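Local coordinates for protein xylosidase (PDB 6XN2) that probably hydrolyses beta-1,4-linked xylo-oligosaccharides to release xylose, as a family 43 glycoside hydrolase whose pocket holds a beta-D-xylopyranose unit, at residues 40-45 with 335-340; 47-52 with 65-70; 84-89 with 115-120. One frame throughout, in Å; residues are numbered along the deposited sequence.

Contact 1 of 3, residues 40-45 with 335-340; sequences APLVTH and RSIKMA. With XYP (beta-D-xylopyranose), chain E.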
loop_
_atom_site.group_PDB
_atom_site.type_symbol
_atom_site.label_atom_id
_atom_site.label_comp_id
_atom_site.label_asym_id
_atom_site.label_seq_id
_atom_site.Cartn_x
_atom_site.Cartn_y
_atom_site.Cartn_z
ATOM N N ALA A 40 -8.551 -7.920 -15.414
ATOM C CA ALA A 40 -9.576 -6.974 -15.682
ATOM C C ALA A 40 -9.864 -6.251 -14.390
ATOM O O ALA A 40 -9.636 -6.755 -13.340
ATOM C CB ALA A 40 -10.810 -7.680 -16.146
ATOM N N PRO A 41 -10.344 -5.039 -14.476
ATOM C CA PRO A 41 -10.718 -4.281 -13.305
ATOM C C PRO A 41 -11.715 -5.062 -12.460
ATOM O O PRO A 41 -12.695 -5.525 -12.961
ATOM C CB PRO A 41 -11.397 -3.082 -13.888
ATOM C CG PRO A 41 -10.970 -3.002 -15.278
ATOM C CD PRO A 41 -10.685 -4.358 -15.712
ATOM N N LEU A 42 -11.445 -5.215 -11.185
ATOM C CA LEU A 42 -12.318 -5.963 -10.326
ATOM C C LEU A 42 -13.624 -5.274 -10.175
ATOM O O LEU A 42 -14.619 -5.875 -9.914
ATOM C CB LEU A 42 -11.693 -6.120 -8.952
ATOM C CG LEU A 42 -10.500 -7.017 -8.937
ATOM C CD1 LEU A 42 -9.799 -6.957 -7.614
ATOM C CD2 LEU A 42 -10.916 -8.425 -9.258
ATOM N N VAL A 43 -13.631 -3.966 -10.341
ATOM C CA VAL A 43 -14.850 -3.185 -10.325
ATOM C C VAL A 43 -14.740 -2.061 -11.317
ATOM O O VAL A 43 -13.687 -1.589 -11.576
ATOM C CB VAL A 43 -15.217 -2.568 -8.991
ATOM C CG1 VAL A 43 -15.821 -3.565 -8.044
ATOM C CG2 VAL A 43 -14.058 -1.858 -8.387
ATOM N N THR A 44 -15.857 -1.650 -11.881
ATOM C CA THR A 44 -15.831 -0.597 -12.853
ATOM C C THR A 44 -16.814 0.476 -12.611
ATOM O O THR A 44 -16.808 1.416 -13.317
ATOM C CB THR A 44 -16.151 -1.076 -14.267
ATOM O OG1 THR A 44 -17.413 -1.716 -14.265
ATOM C CG2 THR A 44 -15.146 -1.999 -14.741
ATOM N N HIS A 45 -17.659 0.359 -11.611
ATOM C CA HIS A 45 -18.643 1.396 -11.364
ATOM C C HIS A 45 -18.124 2.577 -10.575
ATOM O O HIS A 45 -18.787 3.548 -10.431
ATOM C CB HIS A 45 -19.894 0.847 -10.725
ATOM C CG HIS A 45 -19.664 0.175 -9.421
ATOM N ND1 HIS A 45 -19.101 -1.065 -9.318
ATOM C CD2 HIS A 45 -19.939 0.565 -8.162
ATOM C CE1 HIS A 45 -19.036 -1.414 -8.053
ATOM N NE2 HIS A 45 -19.538 -0.441 -7.329
ATOM N N ARG A 335 -7.995 5.437 -11.324
ATOM C CA ARG A 335 -7.526 4.110 -11.478
ATOM C C ARG A 335 -8.571 3.033 -11.277
ATOM O O ARG A 335 -9.636 3.311 -10.850
ATOM C CB ARG A 335 -6.404 3.963 -10.446
ATOM C CG ARG A 335 -5.326 5.022 -10.588
ATOM C CD ARG A 335 -4.414 5.212 -9.392
ATOM N NE ARG A 335 -5.021 5.975 -8.349
ATOM C CZ ARG A 335 -4.384 6.469 -7.306
ATOM N NH1 ARG A 335 -3.105 6.279 -7.141
ATOM N NH2 ARG A 335 -5.039 7.145 -6.414
ATOM N N SER A 336 -8.169 1.778 -11.352
ATOM C CA SER A 336 -9.022 0.641 -11.024
ATOM C C SER A 336 -8.143 -0.471 -10.471
ATOM O O SER A 336 -7.065 -0.738 -11.006
ATOM C CB SER A 336 -9.796 0.144 -12.252
ATOM O OG SER A 336 -8.963 -0.684 -13.049
ATOM N N ILE A 337 -8.597 -1.133 -9.414
ATOM C CA ILE A 337 -7.789 -2.195 -8.835
ATOM C C ILE A 337 -7.966 -3.517 -9.580
ATOM O O ILE A 337 -8.977 -3.752 -10.245
ATOM C CB ILE A 337 -8.087 -2.400 -7.339
ATOM C CG1 ILE A 337 -9.491 -2.977 -7.128
ATOM C CG2 ILE A 337 -7.841 -1.086 -6.575
ATOM C CD1 ILE A 337 -9.692 -3.605 -5.755
ATOM N N LYS A 338 -6.947 -4.360 -9.474
ATOM C CA LYS A 338 -6.878 -5.619 -10.190
ATOM C C LYS A 338 -6.262 -6.679 -9.289
ATOM O O LYS A 338 -5.654 -6.354 -8.267
ATOM C CB LYS A 338 -6.039 -5.460 -11.459
ATOM C CG LYS A 338 -6.586 -4.465 -12.463
ATOM C CD LYS A 338 -5.664 -4.369 -13.678
ATOM C CE LYS A 338 -6.412 -3.875 -14.904
ATOM N NZ LYS A 338 -5.531 -3.900 -16.111
ATOM N N MET A 339 -6.356 -7.931 -9.663
ATOM C CA MET A 339 -5.692 -9.001 -8.936
ATOM C C MET A 339 -5.108 -10.015 -9.890
ATOM O O MET A 339 -5.570 -10.142 -10.963
ATOM C CB MET A 339 -6.608 -9.702 -7.952
ATOM C CG MET A 339 -7.678 -10.527 -8.580
ATOM S SD MET A 339 -8.940 -11.016 -7.407
ATOM C CE MET A 339 -7.990 -12.038 -6.354
ATOM N N ALA A 340 -4.086 -10.718 -9.443
ATOM C CA ALA A 340 -3.408 -11.747 -10.197
ATOM C C ALA A 340 -2.770 -12.791 -9.293
ATOM O O ALA A 340 -2.318 -12.492 -8.249
ATOM C CB ALA A 340 -2.364 -11.138 -11.087
HETATM O O1 XYP E . 1.176 8.839 -4.377
HETATM C C1 XYP E . 0.065 7.973 -4.381
HETATM C C2 XYP E . -0.150 7.468 -2.970
HETATM C C3 XYP E . -1.511 6.881 -2.768
HETATM C C4 XYP E . -2.572 7.809 -3.319
HETATM C C5 XYP E . -2.269 8.108 -4.759
HETATM O O2 XYP E . 0.787 6.467 -2.597
HETATM O O3 XYP E . -1.588 6.785 -1.377
HETATM O O4 XYP E . -3.818 7.189 -3.271
HETATM O O5 XYP E . -1.016 8.719 -4.878
HETATM O O HOH W 1 -8.614 -8.189 -11.547
#

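Contact 2 of 3, residues 47-52 with 65-70; sequences YTADPS and SHDLDA. With XYP (beta-D-xylopyranose), chain E.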
loop_
_atom_site.group_PDB
_atom_site.type_symbol
_atom_site.label_atom_id
_atom_site.label_comp_id
_atom_site.label_asym_id
_atom_site.label_seq_id
_atom_site.Cartn_x
_atom_site.Cartn_y
_atom_site.Cartn_z
ATOM N N TYR A 47 -14.005 4.351 -9.516
ATOM C CA TYR A 47 -12.563 4.245 -9.640
ATOM C C TYR A 47 -11.962 3.856 -8.295
ATOM O O TYR A 47 -12.345 4.392 -7.255
ATOM C CB TYR A 47 -11.961 5.558 -10.148
ATOM C CG TYR A 47 -12.230 5.825 -11.614
ATOM C CD1 TYR A 47 -11.662 5.024 -12.599
ATOM C CD2 TYR A 47 -13.043 6.880 -12.014
ATOM C CE1 TYR A 47 -11.900 5.259 -13.944
ATOM C CE2 TYR A 47 -13.285 7.129 -13.360
ATOM C CZ TYR A 47 -12.704 6.313 -14.318
ATOM O OH TYR A 47 -12.930 6.539 -15.655
ATOM N N THR A 48 -11.037 2.905 -8.318
ATOM C CA THR A 48 -10.438 2.379 -7.096
ATOM C C THR A 48 -8.924 2.265 -7.252
ATOM O O THR A 48 -8.423 2.038 -8.352
ATOM C CB THR A 48 -11.005 0.991 -6.732
ATOM O OG1 THR A 48 -10.800 0.089 -7.830
ATOM C CG2 THR A 48 -12.499 1.071 -6.416
ATOM N N ALA A 49 -8.191 2.420 -6.153
ATOM C CA ALA A 49 -6.732 2.340 -6.195
ATOM C C ALA A 49 -6.182 1.770 -4.897
ATOM O O ALA A 49 -6.932 1.558 -3.952
ATOM C CB ALA A 49 -6.131 3.708 -6.464
ATOM N N ASP A 50 -4.875 1.519 -4.867
ATOM C CA ASP A 50 -4.170 1.133 -3.645
ATOM C C ASP A 50 -4.844 -0.002 -2.871
ATOM O O ASP A 50 -5.213 0.174 -1.707
ATOM C CB ASP A 50 -4.045 2.342 -2.726
ATOM C CG ASP A 50 -3.672 3.617 -3.475
ATOM O OD1 ASP A 50 -2.760 3.585 -4.325
ATOM O OD2 ASP A 50 -4.299 4.655 -3.201
ATOM N N PRO A 51 -5.006 -1.171 -3.505
ATOM C CA PRO A 51 -5.806 -2.209 -2.842
ATOM C C PRO A 51 -5.089 -2.872 -1.666
ATOM O O PRO A 51 -3.973 -3.361 -1.827
ATOM C CB PRO A 51 -6.053 -3.215 -3.966
ATOM C CG PRO A 51 -4.849 -3.081 -4.844
ATOM C CD PRO A 51 -4.444 -1.631 -4.788
ATOM N N SER A 52 -5.736 -2.954 -0.528
ATOM C CA SER A 52 -5.189 -3.654 0.604
ATOM C C SER A 52 -6.107 -4.830 0.868
ATOM O O SER A 52 -7.166 -4.664 1.355
ATOM C CB SER A 52 -5.108 -2.740 1.804
ATOM O OG SER A 52 -4.013 -1.887 1.740
ATOM N N SER A 65 -8.411 2.873 -2.062
ATOM C CA SER A 65 -8.790 4.280 -2.168
ATOM C C SER A 65 -9.924 4.418 -3.171
ATOM O O SER A 65 -10.175 3.503 -3.954
ATOM C CB SER A 65 -7.611 5.143 -2.607
ATOM O OG SER A 65 -6.549 5.034 -1.685
ATOM N N HIS A 66 -10.590 5.565 -3.154
ATOM C CA HIS A 66 -11.719 5.827 -4.077
ATOM C C HIS A 66 -11.437 7.091 -4.872
ATOM O O HIS A 66 -11.664 8.130 -4.360
ATOM C CB HIS A 66 -13.036 5.966 -3.322
ATOM C CG HIS A 66 -14.180 6.233 -4.234
ATOM N ND1 HIS A 66 -15.401 6.632 -3.796
ATOM C CD2 HIS A 66 -14.289 6.152 -5.568
ATOM C CE1 HIS A 66 -16.203 6.795 -4.809
ATOM N NE2 HIS A 66 -15.553 6.511 -5.891
ATOM N N ASP A 67 -10.903 6.942 -6.069
ATOM C CA ASP A 67 -10.572 8.051 -6.931
ATOM C C ASP A 67 -11.824 8.690 -7.421
ATOM O O ASP A 67 -12.711 8.027 -7.832
ATOM C CB ASP A 67 -9.788 7.563 -8.141
ATOM C CG ASP A 67 -8.400 7.154 -7.814
ATOM O OD1 ASP A 67 -7.885 7.587 -6.805
ATOM O OD2 ASP A 67 -7.813 6.433 -8.587
ATOM N N LEU A 68 -11.864 10.002 -7.412
ATOM C CA LEU A 68 -13.037 10.730 -7.835
ATOM C C LEU A 68 -12.851 11.469 -9.141
ATOM O O LEU A 68 -11.892 12.133 -9.323
ATOM C CB LEU A 68 -13.442 11.712 -6.768
ATOM C CG LEU A 68 -13.877 11.136 -5.457
ATOM C CD1 LEU A 68 -14.100 12.214 -4.443
ATOM C CD2 LEU A 68 -15.104 10.296 -5.646
ATOM N N ASP A 69 -13.827 11.363 -10.021
ATOM C CA ASP A 69 -13.759 12.000 -11.329
ATOM C C ASP A 69 -14.446 13.361 -11.312
ATOM O O ASP A 69 -15.675 13.447 -11.356
ATOM C CB ASP A 69 -14.391 11.097 -12.389
ATOM C CG ASP A 69 -14.182 11.610 -13.801
ATOM O OD1 ASP A 69 -13.328 12.502 -14.006
ATOM O OD2 ASP A 69 -14.870 11.105 -14.713
ATOM N N ALA A 70 -13.646 14.422 -11.252
ATOM C CA ALA A 70 -14.171 15.784 -11.268
ATOM C C ALA A 70 -14.464 16.249 -12.695
ATOM O O ALA A 70 -14.026 17.324 -13.111
ATOM C CB ALA A 70 -13.194 16.738 -10.587
HETATM O O1 XYP E . 1.176 8.839 -4.377
HETATM C C1 XYP E . 0.065 7.973 -4.381
HETATM C C2 XYP E . -0.150 7.468 -2.970
HETATM C C3 XYP E . -1.511 6.881 -2.768
HETATM C C4 XYP E . -2.572 7.809 -3.319
HETATM C C5 XYP E . -2.269 8.108 -4.759
HETATM O O2 XYP E . 0.787 6.467 -2.597
HETATM O O3 XYP E . -1.588 6.785 -1.377
HETATM O O4 XYP E . -3.818 7.189 -3.271
HETATM O O5 XYP E . -1.016 8.719 -4.878
HETATM O O HOH W 2 -15.119 6.861 -8.718
#

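Contact 3 of 3, residues 84-89 with 115-120; sequences ADYHVL and RQMWAP. With XYP (beta-D-xylopyranose), chain E.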
loop_
_atom_site.group_PDB
_atom_site.type_symbol
_atom_site.label_atom_id
_atom_site.label_comp_id
_atom_site.label_asym_id
_atom_site.label_seq_id
_atom_site.Cartn_x
_atom_site.Cartn_y
_atom_site.Cartn_z
ATOM N N ALA A 84 -11.984 11.490 -0.946
ATOM C CA ALA A 84 -12.642 11.957 0.273
ATOM C C ALA A 84 -13.263 10.836 1.093
ATOM O O ALA A 84 -13.749 11.074 2.195
ATOM C CB ALA A 84 -13.712 12.986 -0.075
ATOM N N ASP A 85 -13.279 9.636 0.543
ATOM C CA ASP A 85 -14.025 8.554 1.224
ATOM C C ASP A 85 -13.455 7.178 0.893
ATOM O O ASP A 85 -12.653 7.072 0.001
ATOM C CB ASP A 85 -15.484 8.609 0.782
ATOM C CG ASP A 85 -15.688 8.143 -0.644
ATOM O OD1 ASP A 85 -15.878 6.980 -0.818
ATOM O OD2 ASP A 85 -15.631 8.959 -1.539
ATOM N N TYR A 86 -13.918 6.171 1.619
ATOM C CA TYR A 86 -13.493 4.835 1.406
ATOM C C TYR A 86 -14.650 3.877 1.299
ATOM O O TYR A 86 -15.609 3.991 1.981
ATOM C CB TYR A 86 -12.616 4.352 2.560
ATOM C CG TYR A 86 -11.336 5.100 2.734
ATOM C CD1 TYR A 86 -10.424 5.167 1.733
ATOM C CD2 TYR A 86 -11.047 5.725 3.895
ATOM C CE1 TYR A 86 -9.268 5.853 1.879
ATOM C CE2 TYR A 86 -9.887 6.416 4.055
ATOM C CZ TYR A 86 -9.000 6.478 3.037
ATOM O OH TYR A 86 -7.852 7.178 3.178
ATOM N N HIS A 87 -14.493 2.946 0.381
ATOM C CA HIS A 87 -15.453 1.834 0.283
ATOM C C HIS A 87 -14.756 0.559 0.738
ATOM O O HIS A 87 -13.562 0.549 0.859
ATOM C CB HIS A 87 -15.918 1.624 -1.150
ATOM C CG HIS A 87 -16.894 2.629 -1.625
ATOM N ND1 HIS A 87 -18.088 2.284 -2.160
ATOM C CD2 HIS A 87 -16.842 3.960 -1.662
ATOM C CE1 HIS A 87 -18.729 3.361 -2.498
ATOM N NE2 HIS A 87 -17.996 4.383 -2.204
ATOM N N VAL A 88 -15.533 -0.473 0.979
ATOM C CA VAL A 88 -14.979 -1.773 1.265
ATOM C C VAL A 88 -15.492 -2.767 0.231
ATOM O O VAL A 88 -16.618 -2.774 -0.056
ATOM C CB VAL A 88 -15.288 -2.248 2.679
ATOM C CG1 VAL A 88 -14.733 -3.620 2.912
ATOM C CG2 VAL A 88 -14.702 -1.296 3.674
ATOM N N LEU A 89 -14.625 -3.568 -0.346
ATOM C CA LEU A 89 -15.028 -4.565 -1.327
ATOM C C LEU A 89 -14.836 -5.964 -0.754
ATOM O O LEU A 89 -14.014 -6.165 0.135
ATOM C CB LEU A 89 -14.227 -4.403 -2.624
ATOM C CG LEU A 89 -14.112 -2.976 -3.166
ATOM C CD1 LEU A 89 -13.163 -2.905 -4.372
ATOM C CD2 LEU A 89 -15.472 -2.419 -3.536
ATOM N N ARG A 115 -8.549 16.914 3.841
ATOM C CA ARG A 115 -8.659 16.387 2.489
ATOM C C ARG A 115 -7.711 15.224 2.218
ATOM O O ARG A 115 -6.911 14.841 3.073
ATOM C CB ARG A 115 -8.391 17.508 1.479
ATOM C CG ARG A 115 -6.987 18.077 1.588
ATOM C CD ARG A 115 -6.829 19.380 0.825
ATOM N NE ARG A 115 -5.419 19.728 0.684
ATOM C CZ ARG A 115 -4.729 19.601 -0.448
ATOM N NH1 ARG A 115 -5.328 19.151 -1.544
ATOM N NH2 ARG A 115 -3.444 19.936 -0.488
ATOM N N GLN A 116 -7.828 14.680 1.008
ATOM C CA GLN A 116 -6.936 13.652 0.480
ATOM C C GLN A 116 -6.881 12.401 1.353
ATOM O O GLN A 116 -5.900 12.134 2.057
ATOM C CB GLN A 116 -5.539 14.237 0.269
ATOM C CG GLN A 116 -5.534 15.303 -0.820
ATOM C CD GLN A 116 -4.149 15.804 -1.153
ATOM O OE1 GLN A 116 -3.415 16.260 -0.280
ATOM N NE2 GLN A 116 -3.784 15.725 -2.426
ATOM N N MET A 117 -7.963 11.636 1.283
ATOM C CA MET A 117 -8.048 10.339 1.928
ATOM C C MET A 117 -7.363 9.313 1.034
ATOM O O MET A 117 -7.966 8.800 0.088
ATOM C CB MET A 117 -9.507 9.977 2.178
ATOM C CG MET A 117 -10.238 11.000 3.044
ATOM S SD MET A 117 -9.964 10.659 4.796
ATOM C CE MET A 117 -11.327 9.550 5.141
ATOM N N TRP A 118 -6.090 9.064 1.301
ATOM C CA TRP A 118 -5.251 8.201 0.488
ATOM C C TRP A 118 -5.190 6.734 0.894
ATOM O O TRP A 118 -5.922 6.322 1.716
ATOM C CB TRP A 118 -3.874 8.840 0.336
ATOM C CG TRP A 118 -3.876 10.060 -0.567
ATOM C CD1 TRP A 118 -4.934 10.684 -1.071
ATOM C CD2 TRP A 118 -2.737 10.758 -1.063
ATOM N NE1 TRP A 118 -4.551 11.727 -1.854
ATOM C CE2 TRP A 118 -3.201 11.789 -1.869
ATOM C CE3 TRP A 118 -1.371 10.596 -0.919
ATOM C CZ2 TRP A 118 -2.355 12.649 -2.517
ATOM C CZ3 TRP A 118 -0.544 11.451 -1.555
ATOM C CH2 TRP A 118 -1.029 12.461 -2.339
ATOM N N ALA A 119 -4.310 5.973 0.272
ATOM C CA ALA A 119 -4.147 4.548 0.478
ATOM C C ALA A 119 -4.323 3.981 1.882
ATOM O O ALA A 119 -3.471 4.098 2.662
ATOM C CB ALA A 119 -2.821 4.123 -0.068
ATOM N N PRO A 120 -5.413 3.269 2.129
ATOM C CA PRO A 120 -5.652 2.754 3.465
ATOM C C PRO A 120 -5.358 1.290 3.672
ATOM O O PRO A 120 -4.984 0.609 2.777
ATOM C CB PRO A 120 -7.146 2.935 3.591
ATOM C CG PRO A 120 -7.626 2.612 2.246
ATOM C CD PRO A 120 -6.587 3.089 1.286
HETATM O O1 XYP E . 1.176 8.839 -4.377
HETATM C C1 XYP E . 0.065 7.973 -4.381
HETATM C C2 XYP E . -0.150 7.468 -2.970
HETATM C C3 XYP E . -1.511 6.881 -2.768
HETATM C C4 XYP E . -2.572 7.809 -3.319
HETATM C C5 XYP E . -2.269 8.108 -4.759
HETATM O O2 XYP E . 0.787 6.467 -2.597
HETATM O O3 XYP E . -1.588 6.785 -1.377
HETATM O O4 XYP E . -3.818 7.189 -3.271
HETATM O O5 XYP E . -1.016 8.719 -4.878
HETATM O O HOH W 3 -10.057 7.284 -1.018
#

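Contact 1 of 3, residues 40-45 with 335-340
Leu42 holds its CG opposite its own carbonyl carbon (chi1 -69°), which carries both methyls of the isobutyl group onto strand 336-342, one for Ile337 and one for Met339. Leu42 CD1 lies 3.8 Å from Ile337 CD1, while Leu42 CD2 rests 3.7 Å from Met339 SD. In each pair the side chains cross at about a right angle, so Leu42 CD1 meets the end of Ile337, and CD2 the middle of the Met339 chain. Next to this apolar patch one nearly straight hydrogen bond pins the backbones, Leu42 N to Ile337 O at 3.0 Å with 171° at the hydrogen. Ile337 O also receives a C-H from Pro41 CA at 3.6 Å, and two donors of unequal strength therefore converge on it. Pro41 CB packs 3.5 Å from Ser336 OG, and a water ties Ala40 O to Met339 N. Lys338 runs extended past Pro41 to a salt bridge with Asp324. Just before the strand, Arg335, salt-bridged to Asp67 through NE, turns its guanidinium edge to the bound xylose, where Arg335 NH2 makes a weak hydrogen bond to xylose O4 at 3.4 Å. The loop 40-45, between helix 29-36 and strand 47-56, thus lies across strand 336-342, an outer strand of the antiparallel sheet it forms with 317-324 and 310-314; Ile337 and Met339 also touch Leu89 and Met91 of strand 85-91.

Contact 2 of 3, residues 47-52 with 65-70
The His66 imidazole points an edge at Tyr47: with CG trans to the backbone nitrogen (chi1 180°), its CD2 stands 3.1 Å from Tyr47 O, close to the ring plane. Leu68 CD2 lies over one face of this ring, 3.7 Å above the plane and offset toward the rim. A water sits in plane at the edge, 2.9 Å from His66 NE2, and also joins Tyr47 N and Asp67 O; His66 ND1 is hydrogen-bonded to Asp85 OD1. The Tyr47 ring, in turn, has Asp67 O near its plane at the edge. Further along, Ala49 and Ser65 form an antiparallel hydrogen-bonded pair, with Ala49 N to Ser65 O at 3.2 Å and Ser65 N to Ala49 O at 2.7 Å. Both donors sit well above the acceptor carbonyl planes. Beyond this pair the chain turns a corner at Asp50, and its carboxylate swings back toward Ser65. Asp50 OD2 accepts Ser65 OG through its anti lone pair at 2.7 Å. A second bond reaches Asp50 OD2 from xylose O4 at 2.6 Å. Two hydroxyls therefore grip one oxygen, and Ser65, itself lining the pocket, is placed to orient the sugar-binding carboxylate. Asp67 OD2 forms a salt bridge with Arg335 NE. Strands 47-56 and 59-67 form a hairpin at one side of a four-stranded antiparallel sheet, consistent with the inner strands of a blade in the five-bladed beta-propeller of family 43, with Asp50 at the sugar pocket.

Contact 3 of 3, residues 84-89 with 115-120
Loop 115-120 runs roughly alongside the start of strand 85-91, the touching parts 24° apart in direction and the nearest CA atoms, of Ala84 and Met117, separated by 5.1 Å. In the five-bladed beta-propeller of this family, strand 85-91 is the third of a four-stranded blade, and the loop leads into strand 121-125 of the next sheet. Tyr86 carries the contact. With chi1 at -63° its side chain leaves beside the backbone N, and the ring reaches the loop, where Tyr86 OH donates to Trp118 O at 2.6 Å, in the carbonyl plane and on a lone pair. Pro120 lies over one face of the phenol, its CB 4.2 Å from the ring centroid in a CH-pi contact. Met117, bent at chi2 and chi3, brings CE within 3.6 Å of Tyr86 CE2, while its SD makes an oblique Met-aromatic contact. The phenol is thus wedged among loop side chains and its hydroxyl fixed by the backbone. A water, 2.8 Å from each of Asp85 O and Met117 O, donates to both and closes a second polar link. On the side away from Tyr86 the loop meets the sugar: xylose C4 sits 3.6 Å above the plane of the Trp118 indole, whose NE1 is bonded to Phe81 O. Next to it, Ala119 N donates to xylose O3 at 3.3 Å, with 152° at the hydrogen.

From the N terminus, the chain first lays down segment 40-45, which waits until residues 335-340 return to close contact 1, a loop of nearly three hundred residues. Contacts 2 and 3 both fall within that span and follow each other in series: 47-52 pairs with 65-70 in a short hairpin, and then 84-89 meets 115-120. Contact 1 therefore ties the start of the family 43 region to its last sheet, contact 2 pairs the outermost strand 47-56 with its neighbour in the first sheet, and contact 3 joins that sheet to the entry of the second. Strands 59-67 and 85-91 are neighbours, linking contacts 2 and 3, and all three contacts reach the same xylose.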